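Local coordinates for protein cytochrome P450 RhF (Acinetobacter radioresistens, PDB 6RO8) that binds heme as the P450 domain of a longer, self-sufficient class VII enzyme, and probably catalyses monooxygenation, with peroxygenase activity also attributed to it, at residues Leu302-Val307 against Glu390-Ile395; Lys284-Asp289 against Leu361-Asp366; Tyr105-Asn110 against Gln219-Ser224; Lys90-Cys95 against Trp202-Leu207. All blocks are in the same frame, centred on the assembly; numbering follows the deposited sequence.

Interaction 1. Residues Leu302-Val307 against Glu390-Ile395; sequences LIPGAV and EMCIFI
Ile303 and Cys392 bring the two helices together, their CA atoms 6.1 Å apart, with the short axes 9.4 Å from each other and the N-to-C directions turned by 121°. Ile303 and Val307, one helical turn apart, are the residues that reach across from 302-307. The CG2 methyl of Ile303 sits on the backbone of Cys392, 3.8 Å from its CA, while the CD1 end runs past Ile395 in the opposite direction and meets Ile395 CG2 at 4.0 Å. Val307 splits its two methyls between partners. With CG1 anti to the backbone N (chi1 161°), that methyl goes to Met391 and lies 3.8 Å from Met391 CE; the bend at the last torsion of Met391 brings CE back to the methyl that SD already touches. Val307 CG2 takes the other side, 3.7 Å from Ile395 CD1 and also against Cys392 SG. That sulfur in turn lies over the backbone of Pro304, 4.0 Å from Pro304 CA, toward the more exposed border. The contact is apolar throughout and mostly buried. Helix 303-314 and helix 384-401 correspond to the K and L helices of the P450 fold. Helix 290-298 closes one flank, with Ile296 touching both Ile303 and Ile395, and helix 273-288 covers Met391 through Ser279 and Ala282.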
# COMPACT_ATOMS: atom_id res chain seq x y z
N LEU A 302 -12.87 -6.31 20.10
CA LEU A 302 -13.00 -5.09 19.30
C LEU A 302 -11.88 -4.90 18.29
O LEU A 302 -11.98 -4.01 17.44
CB LEU A 302 -13.05 -3.86 20.20
CG LEU A 302 -14.15 -3.80 21.25
CD1 LEU A 302 -14.08 -2.47 21.95
CD2 LEU A 302 -15.46 -3.97 20.53
N ILE A 303 -10.82 -5.69 18.36
CA ILE A 303 -9.63 -5.38 17.56
C ILE A 303 -9.91 -5.40 16.07
O ILE A 303 -9.52 -4.44 15.38
CB ILE A 303 -8.46 -6.31 17.98
CG1 ILE A 303 -8.02 -5.90 19.39
CG2 ILE A 303 -7.32 -6.22 16.95
CD1 ILE A 303 -6.89 -6.74 19.98
N PRO A 304 -10.57 -6.41 15.49
CA PRO A 304 -10.82 -6.36 14.03
C PRO A 304 -11.55 -5.11 13.59
O PRO A 304 -11.11 -4.45 12.64
CB PRO A 304 -11.64 -7.63 13.76
CG PRO A 304 -11.26 -8.57 14.89
CD PRO A 304 -11.04 -7.68 16.09
N GLY A 305 -12.66 -4.77 14.25
CA GLY A 305 -13.38 -3.55 13.91
C GLY A 305 -12.54 -2.31 14.12
O GLY A 305 -12.67 -1.33 13.37
N ALA A 306 -11.66 -2.33 15.12
CA ALA A 306 -10.68 -1.26 15.30
C ALA A 306 -9.68 -1.21 14.15
O ALA A 306 -9.33 -0.12 13.67
CB ALA A 306 -9.96 -1.45 16.63
N VAL A 307 -9.19 -2.37 13.70
CA VAL A 307 -8.26 -2.39 12.58
C VAL A 307 -8.91 -1.79 11.34
O VAL A 307 -8.31 -0.98 10.63
CB VAL A 307 -7.75 -3.83 12.32
CG1 VAL A 307 -7.17 -3.99 10.93
CG2 VAL A 307 -6.73 -4.19 13.35
N GLU A 390 -2.55 -9.70 9.94
CA GLU A 390 -1.29 -9.34 10.59
C GLU A 390 -1.49 -8.16 11.53
O GLU A 390 -0.89 -8.13 12.61
CB GLU A 390 -0.22 -9.04 9.55
CG GLU A 390 0.12 -10.22 8.68
CD GLU A 390 1.24 -9.93 7.71
OE1 GLU A 390 2.33 -9.53 8.16
OE2 GLU A 390 1.03 -10.10 6.50
N MET A 391 -2.37 -7.22 11.18
CA MET A 391 -2.61 -6.08 12.05
C MET A 391 -3.28 -6.49 13.36
O MET A 391 -2.89 -6.04 14.44
CB MET A 391 -3.44 -5.04 11.28
CG MET A 391 -2.64 -4.36 10.14
SD MET A 391 -3.79 -3.37 9.17
CE MET A 391 -4.07 -1.95 10.23
N CYS A 392 -4.28 -7.38 13.30
CA CYS A 392 -4.90 -7.85 14.55
C CYS A 392 -3.91 -8.54 15.48
O CYS A 392 -3.83 -8.19 16.66
CB CYS A 392 -6.09 -8.77 14.23
SG CYS A 392 -7.30 -7.96 13.17
N ILE A 393 -3.12 -9.48 14.96
CA ILE A 393 -2.18 -10.20 15.82
C ILE A 393 -1.19 -9.24 16.46
O ILE A 393 -0.93 -9.32 17.67
CB ILE A 393 -1.46 -11.31 15.03
CG1 ILE A 393 -2.42 -12.47 14.74
CG2 ILE A 393 -0.27 -11.85 15.82
CD1 ILE A 393 -2.16 -13.15 13.39
N PHE A 394 -0.66 -8.29 15.69
CA PHE A 394 0.22 -7.28 16.29
C PHE A 394 -0.46 -6.63 17.48
O PHE A 394 0.07 -6.64 18.60
CB PHE A 394 0.61 -6.20 15.28
CG PHE A 394 1.67 -6.62 14.32
CD1 PHE A 394 2.80 -7.27 14.77
CD2 PHE A 394 1.53 -6.35 12.96
CE1 PHE A 394 3.78 -7.65 13.86
CE2 PHE A 394 2.49 -6.73 12.07
CZ PHE A 394 3.62 -7.37 12.51
N ILE A 395 -1.65 -6.09 17.26
CA ILE A 395 -2.33 -5.32 18.30
C ILE A 395 -2.77 -6.22 19.45
O ILE A 395 -2.67 -5.84 20.63
CB ILE A 395 -3.51 -4.56 17.69
CG1 ILE A 395 -3.00 -3.57 16.64
CG2 ILE A 395 -4.31 -3.87 18.77
CD1 ILE A 395 -4.08 -3.08 15.70

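Interaction 2. Residues Lys284-Asp289 against Leu361-Asp366; sequences KLLLAD and LDIYRD
Leu285 and Leu361 meet methyl to methyl, with Leu285 CD1 3.7 Å from Leu361 CD1 and the two side chains slanting across one another. Leu361 is the residue most covered here, because its second methyl, CD2, serves the next two partners. One is Leu286, whose CD2 is 4.2 Å from Leu361 CD2; the other is Asp289, which lays its carboxylate oxygen OD2 beside Leu361 CD2 at 4.2 Å. Leu286 CD2 reaches Ile363 CG2, at 4.2 Å. The latter methyl faces the helix because Ile363 puts CG1 between the backbone N and the carbonyl carbon (chi1 60°), leaving CG2 beside the N. In the next shell, Asp362 OD1 accepts from Tyr364 N at 3.2 Å and makes an Asx turn, the donor coming from above the carboxylate plane. This helps to shape the bend through Ile363. Further out, Arg365 forms a salt bridge with Glu309 and bonds to the carbonyls of Glu356 and Asn357, while Glu309 also takes the backbone N of Asp362. Glu309 lies in the ExxR motif of the K helix, so this pairing matches the E-R-R triad by which P450s tie the K helix to the meander. Asp289 is an N-cap for helix 290-298. Across the interface cohesion is mainly dispersive, between leucine and isoleucine methyls, with one carboxylate oxygen resting against Leu361; the directional bonds that hold this part of the meander lie behind it.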
# COMPACT_ATOMS: atom_id res chain seq x y z
N LYS A 284 0.05 3.58 16.09
CA LYS A 284 0.19 5.00 16.38
C LYS A 284 -1.16 5.62 16.75
O LYS A 284 -1.27 6.36 17.74
CB LYS A 284 0.81 5.71 15.18
CG LYS A 284 0.98 7.23 15.27
CD LYS A 284 1.85 7.73 14.11
CE LYS A 284 1.87 9.25 14.03
NZ LYS A 284 0.49 9.80 14.01
N LEU A 285 -2.20 5.31 15.98
CA LEU A 285 -3.54 5.83 16.25
C LEU A 285 -4.06 5.37 17.60
O LEU A 285 -4.49 6.18 18.42
CB LEU A 285 -4.49 5.36 15.15
CG LEU A 285 -4.86 6.29 14.01
CD1 LEU A 285 -5.87 5.56 13.15
CD2 LEU A 285 -5.44 7.57 14.57
N LEU A 286 -4.05 4.05 17.84
CA LEU A 286 -4.69 3.50 19.03
C LEU A 286 -3.89 3.78 20.30
O LEU A 286 -4.49 3.94 21.37
CB LEU A 286 -4.91 1.99 18.87
CG LEU A 286 -5.69 1.54 17.62
CD1 LEU A 286 -5.49 0.04 17.33
CD2 LEU A 286 -7.20 1.87 17.67
N LEU A 287 -2.56 3.83 20.22
CA LEU A 287 -1.74 4.11 21.39
C LEU A 287 -1.86 5.56 21.84
O LEU A 287 -1.48 5.88 22.97
CB LEU A 287 -0.27 3.79 21.12
CG LEU A 287 0.11 2.32 21.22
CD1 LEU A 287 1.61 2.18 21.16
CD2 LEU A 287 -0.42 1.71 22.48
N ALA A 288 -2.39 6.42 20.97
CA ALA A 288 -2.52 7.83 21.30
C ALA A 288 -3.85 8.16 21.95
O ALA A 288 -3.94 9.16 22.67
CB ALA A 288 -2.32 8.68 20.05
N ASP A 289 -4.88 7.35 21.72
CA ASP A 289 -6.20 7.50 22.34
C ASP A 289 -6.30 6.49 23.48
O ASP A 289 -6.72 5.34 23.29
CB ASP A 289 -7.29 7.32 21.29
CG ASP A 289 -8.63 7.86 21.73
OD1 ASP A 289 -8.89 7.94 22.96
OD2 ASP A 289 -9.45 8.19 20.84
N LEU A 361 -11.68 9.02 15.25
CA LEU A 361 -11.38 7.59 15.36
C LEU A 361 -12.45 6.95 16.23
O LEU A 361 -12.38 6.95 17.45
CB LEU A 361 -9.99 7.38 15.95
CG LEU A 361 -9.65 5.92 16.26
CD1 LEU A 361 -9.05 5.23 15.02
CD2 LEU A 361 -8.70 5.82 17.44
N ASP A 362 -13.47 6.39 15.57
CA ASP A 362 -14.57 5.69 16.23
C ASP A 362 -14.41 4.20 15.94
O ASP A 362 -14.66 3.75 14.82
CB ASP A 362 -15.90 6.24 15.72
CG ASP A 362 -17.09 5.42 16.17
OD1 ASP A 362 -16.92 4.63 17.13
OD2 ASP A 362 -18.18 5.55 15.57
N ILE A 363 -14.02 3.42 16.95
CA ILE A 363 -13.61 2.05 16.65
C ILE A 363 -14.79 1.14 16.38
O ILE A 363 -14.59 0.04 15.88
CB ILE A 363 -12.73 1.35 17.72
CG1 ILE A 363 -13.44 1.25 19.07
CG2 ILE A 363 -11.39 2.02 17.81
CD1 ILE A 363 -12.56 0.60 20.12
N TYR A 364 -16.02 1.57 16.63
CA TYR A 364 -17.10 0.89 15.90
C TYR A 364 -17.97 1.89 15.18
O TYR A 364 -19.19 1.94 15.37
CB TYR A 364 -18.01 -0.00 16.72
CG TYR A 364 -17.52 -1.43 16.75
CD1 TYR A 364 -16.25 -1.70 17.14
CD2 TYR A 364 -18.34 -2.51 16.39
CE1 TYR A 364 -15.74 -2.95 17.13
CE2 TYR A 364 -17.84 -3.81 16.40
CZ TYR A 364 -16.52 -4.00 16.78
OH TYR A 364 -15.88 -5.20 16.83
N ARG A 365 -17.36 2.64 14.27
CA ARG A 365 -18.08 3.09 13.10
C ARG A 365 -18.64 1.86 12.38
O ARG A 365 -17.90 0.91 12.08
CB ARG A 365 -17.13 3.87 12.21
CG ARG A 365 -17.77 4.62 11.08
CD ARG A 365 -16.67 5.37 10.40
NE ARG A 365 -15.94 6.23 11.34
CZ ARG A 365 -16.25 7.50 11.53
NH1 ARG A 365 -17.29 8.02 10.89
NH2 ARG A 365 -15.55 8.25 12.37
N ASP A 366 -19.95 1.85 12.16
CA ASP A 366 -20.55 0.64 11.63
C ASP A 366 -20.20 0.45 10.17
O ASP A 366 -20.19 -0.69 9.69
CB ASP A 366 -22.07 0.66 11.83
CG ASP A 366 -22.70 1.97 11.38
OD1 ASP A 366 -22.32 2.47 10.29
OD2 ASP A 366 -23.57 2.51 12.12

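Interaction 3. Residues Tyr105-Asn110 against Gln219-Ser224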
# COMPACT_ATOMS: atom_id res chain seq x y z
N TYR A 105 20.48 -3.59 -16.93
CA TYR A 105 19.81 -4.72 -16.31
C TYR A 105 18.69 -5.30 -17.17
O TYR A 105 17.98 -6.20 -16.71
CB TYR A 105 19.27 -4.32 -14.93
CG TYR A 105 20.39 -4.01 -13.95
CD1 TYR A 105 21.09 -5.04 -13.32
CD2 TYR A 105 20.78 -2.71 -13.70
CE1 TYR A 105 22.12 -4.77 -12.45
CE2 TYR A 105 21.81 -2.43 -12.83
CZ TYR A 105 22.48 -3.46 -12.21
OH TYR A 105 23.52 -3.18 -11.35
N LYS A 106 18.56 -4.84 -18.42
CA LYS A 106 17.45 -5.22 -19.30
C LYS A 106 16.13 -5.23 -18.53
O LYS A 106 15.37 -6.20 -18.55
CB LYS A 106 17.71 -6.57 -19.97
CG LYS A 106 18.92 -6.60 -20.90
CD LYS A 106 18.71 -5.79 -22.18
CE LYS A 106 20.03 -5.58 -22.96
NZ LYS A 106 20.28 -4.16 -23.37
N TYR A 107 15.87 -4.13 -17.84
CA TYR A 107 14.69 -4.02 -16.98
C TYR A 107 13.43 -4.08 -17.82
O TYR A 107 13.28 -3.34 -18.81
CB TYR A 107 14.77 -2.71 -16.20
CG TYR A 107 13.64 -2.39 -15.25
CD1 TYR A 107 13.55 -3.01 -14.00
CD2 TYR A 107 12.72 -1.40 -15.56
CE1 TYR A 107 12.53 -2.68 -13.10
CE2 TYR A 107 11.70 -1.07 -14.68
CZ TYR A 107 11.61 -1.70 -13.45
OH TYR A 107 10.59 -1.36 -12.58
N GLY A 108 12.50 -4.95 -17.44
CA GLY A 108 11.37 -5.21 -18.30
C GLY A 108 10.05 -5.25 -17.59
O GLY A 108 9.15 -6.01 -17.95
N MET A 109 9.90 -4.42 -16.57
CA MET A 109 8.67 -4.42 -15.79
C MET A 109 7.52 -3.94 -16.64
O MET A 109 7.55 -2.83 -17.17
CB MET A 109 8.84 -3.51 -14.58
CG MET A 109 7.57 -3.30 -13.83
SD MET A 109 7.35 -4.54 -12.59
CE MET A 109 5.57 -4.54 -12.52
N ASN A 110 6.47 -4.78 -16.78
CA ASN A 110 5.30 -4.42 -17.54
C ASN A 110 4.08 -4.70 -16.67
O ASN A 110 4.02 -4.22 -15.54
CB ASN A 110 5.26 -5.11 -18.89
CG ASN A 110 4.30 -4.45 -19.86
OD1 ASN A 110 4.06 -3.24 -19.80
ND2 ASN A 110 3.73 -5.24 -20.75
N GLN A 219 18.94 -3.78 -10.06
CA GLN A 219 19.36 -4.97 -9.35
C GLN A 219 18.16 -5.76 -8.84
O GLN A 219 18.11 -6.99 -8.98
CB GLN A 219 20.28 -4.59 -8.19
CG GLN A 219 21.52 -3.85 -8.63
CD GLN A 219 22.35 -3.43 -7.46
OE1 GLN A 219 22.06 -3.80 -6.32
NE2 GLN A 219 23.38 -2.63 -7.71
N PHE A 220 17.18 -5.06 -8.26
CA PHE A 220 15.92 -5.68 -7.88
C PHE A 220 15.35 -6.54 -9.01
O PHE A 220 14.96 -7.69 -8.80
CB PHE A 220 14.93 -4.58 -7.47
CG PHE A 220 13.77 -5.07 -6.65
CD1 PHE A 220 13.68 -6.39 -6.24
CD2 PHE A 220 12.74 -4.19 -6.30
CE1 PHE A 220 12.60 -6.82 -5.49
CE2 PHE A 220 11.68 -4.60 -5.56
CZ PHE A 220 11.61 -5.93 -5.16
N TRP A 221 15.28 -5.98 -10.22
CA TRP A 221 14.82 -6.75 -11.37
C TRP A 221 15.70 -7.98 -11.58
O TRP A 221 15.19 -9.09 -11.76
CB TRP A 221 14.82 -5.87 -12.62
CG TRP A 221 14.29 -6.56 -13.83
CD1 TRP A 221 15.02 -7.10 -14.86
CD2 TRP A 221 12.92 -6.80 -14.15
NE1 TRP A 221 14.18 -7.66 -15.79
CE2 TRP A 221 12.88 -7.49 -15.38
CE3 TRP A 221 11.71 -6.49 -13.51
CZ2 TRP A 221 11.69 -7.88 -15.98
CZ3 TRP A 221 10.53 -6.89 -14.11
CH2 TRP A 221 10.53 -7.57 -15.34
N GLU A 222 17.01 -7.79 -11.58
CA GLU A 222 17.92 -8.90 -11.78
C GLU A 222 17.76 -9.95 -10.69
O GLU A 222 17.73 -11.15 -10.98
CB GLU A 222 19.36 -8.41 -11.82
CG GLU A 222 20.34 -9.44 -12.28
CD GLU A 222 21.67 -8.81 -12.57
OE1 GLU A 222 22.16 -8.06 -11.69
OE2 GLU A 222 22.24 -9.06 -13.66
N TYR A 223 17.65 -9.51 -9.44
CA TYR A 223 17.45 -10.44 -8.33
C TYR A 223 16.21 -11.32 -8.55
O TYR A 223 16.29 -12.55 -8.48
CB TYR A 223 17.34 -9.67 -7.00
CG TYR A 223 17.07 -10.57 -5.81
CD1 TYR A 223 18.10 -11.30 -5.21
CD2 TYR A 223 15.79 -10.70 -5.29
CE1 TYR A 223 17.86 -12.12 -4.12
CE2 TYR A 223 15.53 -11.53 -4.20
CZ TYR A 223 16.58 -12.24 -3.62
OH TYR A 223 16.35 -13.06 -2.54
N SER A 224 15.06 -10.69 -8.81
CA SER A 224 13.79 -11.37 -9.06
C SER A 224 13.94 -12.35 -10.20
O SER A 224 13.33 -13.43 -10.18
CB SER A 224 12.68 -10.33 -9.31
OG SER A 224 13.20 -9.20 -9.99
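Tyr107 and Trp221 face each other with CA atoms 6.2 Å apart, and Tyr105 and Glu222 with 6.4 Å, as an irregular loop passes over one side of a helix. The loop starts from a Schellman motif: Lys106, with positive phi, is its C-prime residue and ends helix 96-104. In P450 terms this is the loop between the B' and C helices packed on the G helix. Trp221 makes the largest contribution to the interface. Its CG stands anti to the backbone N (chi1 -177°), which carries the indole out under the loop, where Tyr107 CA makes a CH-pi contact 3.9 Å from the centroid of the five-membered ring. Gly108 N lies over the same face, offset toward the rim. The Tyr107 ring is oblique to the indole, planes at 67°, and turns its edge to Trp221 CB. Met109 CB adds a contact to Trp221 CZ3 at 3.8 Å. Elsewhere Trp221 stacks on His261, whose NE2 is bonded to Trp221 O. At the other end the Tyr105 ring lies beside Gln219, with Gln219 N over its face; the polar ends of both, Tyr105 OH and Gln219 NE2, bond to Glu215 OE1. Glu222 comes to the ring edge instead, its carboxylate plane almost perpendicular to the ring, with Glu222 OE1 3.4 Å from Tyr105 CE1.

Interaction 4. Residues Lys90-Cys95 against Trp202-Leu207; sequences KLTPSC and WGRPTL
Arg204 spends its charge in a salt bridge from NH1 to Asp32, while its CG meets Thr92 CG2 at 4.2 Å, the two side chains roughly at right angles. Thr92 holds OG1 between its backbone N and carbonyl carbon (chi1 85°), leaving CG2 beside the N, where it also makes a plain van der Waals contact, 3.8 Å from Gly203 O. The preceding carbonyl, Trp202 O, is also met by a methyl, Leu91 CD2, at 4.0 Å. On its other branch, Thr92 OG1 receives a weak bond from Lys90 NZ at 3.3 Å, within the same loop. At the far end Cys95 SG and Leu207 CD1 make a loose apolar contact of 4.5 Å. The two segments run in nearly the same direction, 23° apart end to end, and the backbone of Leu91 is bonded to that of Thr201, the residue before Trp202. The Trp202 side chain leaves the backbone on the side away from 90-95, and its ring packs edge-to-face with Phe420 and His197; Phe420 lines the pocket of the bound histidine. The loop ahead of helix 96-104 thus lies along the linker between helices 187-202 and 207-233, consistent with the B-B' loop lying against the F-G loop, which in P450s commonly borders the substrate entrance.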
# COMPACT_ATOMS: atom_id res chain seq x y z
N LYS A 90 6.05 5.10 -13.41
CA LYS A 90 6.95 5.96 -12.66
C LYS A 90 6.44 7.40 -12.69
O LYS A 90 6.14 7.94 -13.76
CB LYS A 90 8.37 5.88 -13.21
CG LYS A 90 9.31 6.79 -12.44
CD LYS A 90 10.79 6.60 -12.77
CE LYS A 90 11.70 7.41 -11.82
NZ LYS A 90 11.70 8.90 -11.98
N LEU A 91 6.31 8.00 -11.52
CA LEU A 91 5.62 9.28 -11.43
C LEU A 91 6.37 10.36 -12.19
O LEU A 91 5.83 10.99 -13.10
CB LEU A 91 5.44 9.66 -9.97
CG LEU A 91 4.54 10.85 -9.75
CD1 LEU A 91 3.12 10.49 -10.14
CD2 LEU A 91 4.63 11.20 -8.29
N THR A 92 7.63 10.58 -11.83
CA THR A 92 8.39 11.61 -12.52
C THR A 92 9.34 10.97 -13.54
O THR A 92 9.93 9.92 -13.27
CB THR A 92 9.19 12.45 -11.52
OG1 THR A 92 10.43 11.81 -11.23
CG2 THR A 92 8.41 12.61 -10.22
N PRO A 93 9.47 11.55 -14.73
CA PRO A 93 10.27 10.91 -15.78
C PRO A 93 11.70 10.62 -15.32
O PRO A 93 12.29 11.37 -14.54
CB PRO A 93 10.25 11.92 -16.92
CG PRO A 93 8.96 12.61 -16.76
CD PRO A 93 8.71 12.70 -15.25
N SER A 94 12.23 9.52 -15.82
CA SER A 94 13.57 9.12 -15.46
C SER A 94 14.58 9.98 -16.21
O SER A 94 14.39 10.28 -17.40
CB SER A 94 13.78 7.63 -15.77
OG SER A 94 12.60 6.87 -15.48
N CYS A 95 15.61 10.44 -15.52
CA CYS A 95 16.66 11.14 -16.21
C CYS A 95 17.42 10.16 -17.11
O CYS A 95 17.50 8.97 -16.79
CB CYS A 95 17.60 11.85 -15.21
SG CYS A 95 17.25 13.71 -14.99
N TRP A 202 6.76 6.15 -6.83
CA TRP A 202 5.81 7.08 -6.22
C TRP A 202 6.47 8.28 -5.58
O TRP A 202 5.76 9.13 -5.03
CB TRP A 202 4.94 6.35 -5.19
CG TRP A 202 4.04 5.34 -5.82
CD1 TRP A 202 2.83 5.57 -6.43
CD2 TRP A 202 4.27 3.93 -5.93
NE1 TRP A 202 2.30 4.39 -6.89
CE2 TRP A 202 3.16 3.37 -6.60
CE3 TRP A 202 5.31 3.09 -5.52
CZ2 TRP A 202 3.06 2.01 -6.87
CZ3 TRP A 202 5.21 1.74 -5.80
CH2 TRP A 202 4.09 1.21 -6.46
N GLY A 203 7.79 8.38 -5.62
CA GLY A 203 8.51 9.47 -5.02
C GLY A 203 9.08 10.43 -6.06
O GLY A 203 8.87 10.31 -7.26
N ARG A 204 9.81 11.41 -5.54
CA ARG A 204 10.49 12.41 -6.36
C ARG A 204 11.96 12.40 -5.93
O ARG A 204 12.42 13.31 -5.24
CB ARG A 204 9.85 13.79 -6.18
CG ARG A 204 10.25 14.84 -7.18
CD ARG A 204 9.56 16.17 -6.85
NE ARG A 204 8.18 16.25 -7.34
CZ ARG A 204 7.31 17.21 -7.04
NH1 ARG A 204 7.66 18.20 -6.23
NH2 ARG A 204 6.08 17.18 -7.55
N PRO A 205 12.70 11.35 -6.30
CA PRO A 205 14.12 11.28 -5.95
C PRO A 205 14.87 12.52 -6.41
O PRO A 205 14.65 13.04 -7.51
CB PRO A 205 14.61 10.04 -6.70
CG PRO A 205 13.64 9.88 -7.81
CD PRO A 205 12.33 10.24 -7.20
N THR A 206 15.77 12.99 -5.55
CA THR A 206 16.61 14.11 -5.91
C THR A 206 17.62 13.69 -6.97
O THR A 206 17.77 12.51 -7.29
CB THR A 206 17.35 14.66 -4.68
OG1 THR A 206 18.36 13.73 -4.27
CG2 THR A 206 16.37 14.88 -3.52
N LEU A 207 18.32 14.69 -7.51
CA LEU A 207 19.28 14.44 -8.58
C LEU A 207 20.33 13.42 -8.16
O LEU A 207 20.64 12.48 -8.91
CB LEU A 207 19.93 15.77 -8.98
CG LEU A 207 20.03 16.02 -10.49
CD1 LEU A 207 18.76 15.57 -11.21
CD2 LEU A 207 20.34 17.49 -10.80

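Overall arrangement
The four contacts form two groups on opposite sides of the chain's centre. Interactions 1 and 2 are joined, their centres 11 Å apart: Ile395 CD1 packs on Leu286 CD1 at 3.8 Å, and Leu302 CD2 on Tyr364 CE1 at 3.6 Å. Interactions 3 and 4 do not touch, their nearest atoms being about 8 Å apart, but helix 207-233 follows directly from the 202-207 linker and carries 219-224. Between the groups the centres are 35 to 41 Å apart. The Met391 side chain of interaction 1 is about 5 Å from the heme, those of Trp202 (interaction 4) and Met109 (interaction 3) about 9 and 11 Å; that of Trp202 is about 4 Å from the bound histidine.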